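Local coordinates for exported protein (Bacteroides fragilis, PDB 4I17) that is of unknown function but has a TPR-repeat helical fold, consistent with a role as a scaffold for protein-protein interaction, at residues D154-Y157 / S158-V161. Residues are numbered along the deposited sequence; the frame is centred on the assembly and turned at random.
Sequences DALY and SLGV
The carbonyl oxygen of D154 is gripped twice by S158. S158 N donates to D154 O at 3.0 Å. S158 OG donates to D154 O at 2.9 Å. This is the i to i+4 pattern of an alpha helix, here within helix 149-174 of the TPR-like helical array, with a serine hydroxyl bonded back onto the preceding turn. The two donors arrive from opposite faces of the carbonyl plane. S158 N sits above the plane (37° out of it), while OG is tilted less. OG can reach back because it sits beside its own backbone N, anti to the carbonyl carbon (chi1 -68°). Three further backbone bonds continue the helix: L159 N to A155 O, G160 N to L156 O and V161 N to Y157 O. OD1 of D154 forms a salt bridge with R213. The buried L159 packs on helix 133-143 and helix 182-209, and its CG rests 3.4 Å from A155 O. On another side of the helix, Y157 and V161 both touch M219 of helix 214-224. Y157 has CG anti to the backbone N and beside the carbonyl carbon (chi1 -174°), which lays the ring alongside V161. There ring carbon CE1 of Y157 meets V161 CG2 at 3.9 Å.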
loop_
_atom_site.group_PDB
_atom_site.type_symbol
_atom_site.label_atom_id
_atom_site.label_comp_id
_atom_site.label_asym_id
_atom_site.label_seq_id
_atom_site.Cartn_x
_atom_site.Cartn_y
_atom_site.Cartn_z
ATOM N N ASP A 154 1.812 11.695 6.310
ATOM C CA ASP A 154 1.055 10.912 7.306
ATOM C C ASP A 154 1.763 9.579 7.730
ATOM O O ASP A 154 1.527 9.112 8.844
ATOM C CB ASP A 154 -0.363 10.721 6.839
ATOM C CG ASP A 154 -1.074 12.086 6.939
ATOM O OD1 ASP A 154 -1.527 12.444 8.057
ATOM O OD2 ASP A 154 -1.068 12.840 5.931
ATOM N N ALA A 155 2.725 9.066 6.938
ATOM C CA ALA A 155 3.516 7.914 7.406
ATOM C C ALA A 155 4.475 8.412 8.517
ATOM O O ALA A 155 4.655 7.728 9.532
ATOM C CB ALA A 155 4.291 7.306 6.248
ATOM N N LEU A 156 5.074 9.609 8.338
ATOM C CA LEU A 156 5.985 10.203 9.353
ATOM C C LEU A 156 5.231 10.595 10.594
ATOM O O LEU A 156 5.728 10.395 11.704
ATOM C CB LEU A 156 6.710 11.419 8.759
ATOM C CG LEU A 156 7.705 11.069 7.678
ATOM C CD1 LEU A 156 8.103 12.298 6.905
ATOM C CD2 LEU A 156 8.946 10.375 8.236
ATOM N N TYR A 157 4.013 11.152 10.431
ATOM C CA TYR A 157 3.193 11.505 11.590
ATOM C C TYR A 157 2.811 10.219 12.384
ATOM O O TYR A 157 2.876 10.214 13.630
ATOM C CB TYR A 157 1.957 12.232 11.043
ATOM C CG TYR A 157 0.963 12.854 12.002
ATOM C CD1 TYR A 157 1.261 13.010 13.359
ATOM C CD2 TYR A 157 -0.253 13.353 11.541
ATOM C CE1 TYR A 157 0.335 13.584 14.237
ATOM C CE2 TYR A 157 -1.176 13.923 12.405
ATOM C CZ TYR A 157 -0.867 14.058 13.747
ATOM O OH TYR A 157 -1.785 14.671 14.545
ATOM N N SER A 158 2.480 9.115 11.675
ATOM C CA SER A 158 2.158 7.825 12.320
ATOM C C SER A 158 3.387 7.313 13.088
ATOM O O SER A 158 3.234 6.853 14.204
ATOM C CB SER A 158 1.743 6.801 11.267
ATOM O OG SER A 158 0.500 7.171 10.685
ATOM N N LEU A 159 4.609 7.487 12.521
ATOM C CA LEU A 159 5.858 7.081 13.209
ATOM C C LEU A 159 6.084 7.941 14.440
ATOM O O LEU A 159 6.509 7.428 15.477
ATOM C CB LEU A 159 7.036 7.196 12.241
ATOM C CG LEU A 159 7.093 6.031 11.232
ATOM C CD1 LEU A 159 7.844 6.428 9.974
ATOM C CD2 LEU A 159 7.720 4.777 11.889
ATOM N N GLY A 160 5.805 9.228 14.339
ATOM C CA GLY A 160 5.930 10.135 15.489
ATOM C C GLY A 160 5.013 9.735 16.624
ATOM O O GLY A 160 5.445 9.653 17.785
ATOM N N VAL A 161 3.739 9.429 16.303
ATOM C CA VAL A 161 2.783 9.011 17.344
ATOM C C VAL A 161 3.209 7.655 17.948
ATOM O O VAL A 161 3.085 7.442 19.177
ATOM C CB VAL A 161 1.354 8.929 16.757
ATOM C CG1 VAL A 161 0.396 8.267 17.750
ATOM C CG2 VAL A 161 0.848 10.321 16.358
#